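Local coordinates for protein phosphodiesterase (Trypanosoma brucei brucei, PDB 5H2Q) that belongs to the phosphodiesterase family, with an all-helical fold that holds a zinc ion and a magnesium ion, at residues H229-M232 and T233-L237; G316-W319 and T320-T324. One frame throughout, in Å; residues are numbered along the deposited sequence.

Contact 1 of 2, residues H229-M232 and T233-L237; sequences HRQM and TMDVL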
# COMPACT_ATOMS: atom_id res chain seq x y z
N HIS A 229 -8.04 -17.19 9.08
CA HIS A 229 -8.50 -16.01 9.78
C HIS A 229 -7.42 -14.91 9.78
O HIS A 229 -7.73 -13.77 9.43
CB HIS A 229 -8.92 -16.37 11.23
CG HIS A 229 -10.31 -16.93 11.33
ND1 HIS A 229 -10.72 -18.01 10.55
CD2 HIS A 229 -11.34 -16.54 12.12
CE1 HIS A 229 -11.99 -18.24 10.89
NE2 HIS A 229 -12.41 -17.39 11.83
N ARG A 230 -6.15 -15.25 10.15
CA ARG A 230 -5.09 -14.23 10.21
C ARG A 230 -4.71 -13.73 8.81
O ARG A 230 -4.51 -12.52 8.65
CB ARG A 230 -3.87 -14.72 11.00
CG ARG A 230 -4.21 -15.05 12.45
CD ARG A 230 -3.00 -15.15 13.38
NE ARG A 230 -1.94 -15.99 12.83
CZ ARG A 230 -1.89 -17.32 12.94
NH1 ARG A 230 -2.85 -17.98 13.58
NH2 ARG A 230 -0.89 -18.00 12.41
N GLN A 231 -4.64 -14.64 7.81
CA GLN A 231 -4.34 -14.26 6.42
C GLN A 231 -5.40 -13.31 5.87
O GLN A 231 -5.07 -12.32 5.24
CB GLN A 231 -4.18 -15.47 5.48
CG GLN A 231 -3.74 -15.07 4.05
CD GLN A 231 -2.36 -14.42 4.02
OE1 GLN A 231 -1.37 -15.00 4.47
NE2 GLN A 231 -2.28 -13.17 3.54
N MET A 232 -6.69 -13.60 6.13
CA MET A 232 -7.75 -12.71 5.70
C MET A 232 -7.64 -11.35 6.38
O MET A 232 -7.88 -10.34 5.72
CB MET A 232 -9.14 -13.36 5.85
CG MET A 232 -9.43 -14.43 4.79
SD MET A 232 -9.29 -13.98 3.04
CE MET A 232 -10.11 -12.41 3.03
N THR A 233 -7.23 -11.29 7.67
CA THR A 233 -7.02 -10.03 8.38
C THR A 233 -5.84 -9.29 7.69
O THR A 233 -5.93 -8.08 7.49
CB THR A 233 -6.75 -10.28 9.87
OG1 THR A 233 -7.86 -10.99 10.43
CG2 THR A 233 -6.54 -9.00 10.64
N MET A 234 -4.76 -10.02 7.37
CA MET A 234 -3.60 -9.42 6.68
C MET A 234 -4.04 -8.84 5.31
O MET A 234 -3.69 -7.70 5.00
CB MET A 234 -2.51 -10.47 6.45
CG MET A 234 -1.85 -10.95 7.75
SD MET A 234 -0.49 -12.08 7.45
CE MET A 234 0.76 -10.91 6.82
N ASP A 235 -4.83 -9.60 4.53
CA ASP A 235 -5.32 -9.12 3.21
C ASP A 235 -6.16 -7.86 3.40
O ASP A 235 -5.94 -6.86 2.71
CB ASP A 235 -6.19 -10.21 2.55
CG ASP A 235 -5.49 -11.49 2.16
OD1 ASP A 235 -4.23 -11.50 2.11
OD2 ASP A 235 -6.21 -12.47 1.87
N VAL A 236 -7.09 -7.90 4.36
CA VAL A 236 -7.95 -6.75 4.68
C VAL A 236 -7.15 -5.53 5.15
O VAL A 236 -7.47 -4.40 4.77
CB VAL A 236 -9.05 -7.20 5.67
CG1 VAL A 236 -9.64 -6.03 6.46
CG2 VAL A 236 -10.13 -7.96 4.91
N LEU A 237 -6.06 -5.75 5.92
CA LEU A 237 -5.26 -4.61 6.34
C LEU A 237 -4.42 -4.03 5.19
O LEU A 237 -4.25 -2.83 5.11
CB LEU A 237 -4.34 -5.00 7.50
CG LEU A 237 -4.98 -5.00 8.85
CD1 LEU A 237 -3.97 -5.44 9.86
CD2 LEU A 237 -5.50 -3.60 9.23
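The carbonyl oxygen His-229 O is gripped twice by Thr-233: the amide N reaches it at 3.1 Å and the hydroxyl OG1 at 3.0 Å, from opposite faces of the carbonyl plane. This is the alpha-helical i to i+4 pattern of helix 227-242 with a side-chain bond added to the backbone one. Thr-233 can do this because its hydroxyl lies anti to its own carbonyl carbon (chi1 -58°), which turns OG1 back along the helix. The hydroxyl also bonds to Tyr-222 OH, so a threonine suits this buried place: OG1 has polar partners and the methyl adds apolar surface. Three further backbone bonds continue the turn, among them Asp-235 N to Gln-231 O at 2.8 Å.

Two residues on, and so on roughly the far side of the helix, Gln-231 and Asp-235 form a second side-chain pair. The glutamine starts with CG anti to its backbone N (chi1 -175°) and then bends at chi2, which swings the amide along the helix toward the aspartate. NE2 donates to Asp-235 OD1 over 2.9 Å; the acceptor lies close to the amide plane, whereas the donor comes from above the carboxylate, the two planes being turned 41° apart. At the other end of the same amide OE1 accepts from Ser-194 OG, a bond to helix 185-200 that should help fix the rotation of the group. The polar end of Arg-230 is held outside the two segments, NE in a salt bridge with Glu-117 OE2 and NH1 hydrogen-bonded to Val-224 O.

Met-232 and Val-236 bring apolar bulk to the side facing helix 207-217, where they meet Leu-217 and Tyr-214. The flexible thioether, bent at chi2 and chi3, passes beside the second carboxylate oxygen, with Met-232 SD 3.6 Å from Asp-235 OD2.

Contact 2 of 2, residues G316-W319 and T320-T324; sequences GMQW and TVDRT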
# COMPACT_ATOMS: atom_id res chain seq x y z
N GLY A 316 -11.03 -0.79 17.12
CA GLY A 316 -9.98 0.21 17.32
C GLY A 316 -9.70 1.11 16.13
O GLY A 316 -9.06 2.15 16.30
N MET A 317 -10.20 0.72 14.93
CA MET A 317 -10.04 1.49 13.68
C MET A 317 -11.28 2.37 13.38
O MET A 317 -11.42 2.86 12.27
CB MET A 317 -9.73 0.56 12.50
CG MET A 317 -8.24 0.22 12.36
SD MET A 317 -7.99 -1.05 11.12
CE MET A 317 -8.30 -0.04 9.55
N GLN A 318 -12.13 2.65 14.40
CA GLN A 318 -13.33 3.50 14.25
C GLN A 318 -13.03 4.90 13.67
O GLN A 318 -13.86 5.43 12.92
CB GLN A 318 -14.09 3.58 15.60
CG GLN A 318 -15.35 4.47 15.63
CD GLN A 318 -16.42 4.06 14.64
OE1 GLN A 318 -16.79 2.88 14.52
NE2 GLN A 318 -16.95 5.03 13.91
N TRP A 319 -11.83 5.49 13.95
CA TRP A 319 -11.44 6.81 13.45
C TRP A 319 -11.44 6.88 11.91
O TRP A 319 -11.60 7.99 11.36
CB TRP A 319 -10.06 7.25 14.01
CG TRP A 319 -8.88 6.80 13.19
CD1 TRP A 319 -8.40 7.38 12.05
CD2 TRP A 319 -8.03 5.66 13.44
NE1 TRP A 319 -7.33 6.67 11.57
CE2 TRP A 319 -7.06 5.63 12.42
CE3 TRP A 319 -7.99 4.68 14.45
CZ2 TRP A 319 -6.05 4.65 12.37
CZ3 TRP A 319 -6.99 3.70 14.40
CH2 TRP A 319 -6.05 3.68 13.36
N THR A 320 -11.16 5.74 11.24
CA THR A 320 -11.10 5.64 9.77
C THR A 320 -12.48 5.98 9.19
O THR A 320 -12.58 6.76 8.25
CB THR A 320 -10.57 4.28 9.27
OG1 THR A 320 -11.44 3.23 9.66
CG2 THR A 320 -9.13 3.99 9.68
N VAL A 321 -13.54 5.43 9.82
CA VAL A 321 -14.95 5.69 9.48
C VAL A 321 -15.26 7.20 9.67
O VAL A 321 -15.77 7.85 8.74
CB VAL A 321 -15.91 4.79 10.32
CG1 VAL A 321 -17.38 5.18 10.10
CG2 VAL A 321 -15.69 3.31 10.02
N ASP A 322 -14.90 7.77 10.84
CA ASP A 322 -15.14 9.18 11.17
C ASP A 322 -14.48 10.17 10.21
O ASP A 322 -15.12 11.14 9.80
CB ASP A 322 -14.72 9.50 12.63
CG ASP A 322 -15.32 8.65 13.74
OD1 ASP A 322 -16.29 7.91 13.47
OD2 ASP A 322 -14.80 8.71 14.88
N ARG A 323 -13.18 9.96 9.89
CA ARG A 323 -12.46 10.87 9.01
C ARG A 323 -12.93 10.82 7.57
O ARG A 323 -12.93 11.85 6.92
CB ARG A 323 -10.96 10.66 9.09
CG ARG A 323 -10.22 11.97 9.33
CD ARG A 323 -10.05 12.24 10.81
NE ARG A 323 -8.65 12.44 11.18
CZ ARG A 323 -7.72 11.49 11.17
NH1 ARG A 323 -8.02 10.25 10.79
NH2 ARG A 323 -6.48 11.77 11.51
N THR A 324 -13.38 9.63 7.12
CA THR A 324 -13.93 9.36 5.78
C THR A 324 -15.18 10.22 5.57
O THR A 324 -15.27 10.91 4.55
CB THR A 324 -14.12 7.82 5.59
OG1 THR A 324 -12.84 7.18 5.57
CG2 THR A 324 -14.85 7.45 4.31
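Trp-319 places CG between its backbone N and carbonyl carbon (chi1 88°), and this folds the indole forward over the start of Thr-320. Thr-320 in turn sets OG1 between its own N and carbonyl carbon (chi1 63°), leaving CG2 beside the backbone N and under the ring. The methyl makes a CH-pi contact, CG2 standing 3.9 Å from the centroid of the five-membered ring of Trp-319, while the amide N of Thr-320 lies over a face of the indole, 3.2 Å from Trp-319 CG.

The hydroxyl turns back to Met-317 O, which it meets nearly head-on, OG1 to O being 2.6 Å. The amide N of Thr-320 also donates to this oxygen, from above the carbonyl plane, so one residue holds Met-317 O twice near the start of helix 318-334. In this all-helical phosphodiesterase fold the helix packs on helix 290-312, with Thr-320 against Phe-306 and Val-321 against Gln-307; the threonine offers a methyl to aromatic neighbours while its hydroxyl turns back to its own chain, and the valine is purely apolar.

On the more exposed side Gln-318 NE2 donates to Asp-322 OD1 over 3.0 Å, one turn further on, approaching the syn side of the carboxylate but well out of its plane. About 100° round the helix, one residue on from that pair, the long chain of Arg-323 bends at chi2 and chi3 to bring NH1 to the edge of the indole, 3.2 Å from Trp-319 CD1, with guanidinium and ring planes 75° apart. The other terminal nitrogen, Arg-323 NH2, forms a salt bridge with Asp-30 OD1.

Followed from the N terminus, the chain first makes contact 1 on helix 227-242, runs through helices 250-274 and 290-312, and then reaches contact 2 near the start of helix 318-334. Each contact joins neighbouring turns, so neither closes a long loop, and the two lie in series without nesting or crossing. Their centres are 18 Å apart, yet they meet where Leu-237 CD2 packs against Met-317 SD at 4.0 Å, and both residues also touch Val-109. The later end of helix 227-242 carries the zinc ligand Asp-242. Contact 1 lies among helices 115-127, 185-200 and 207-217; contact 2 lies against helices 90-105 and 290-312.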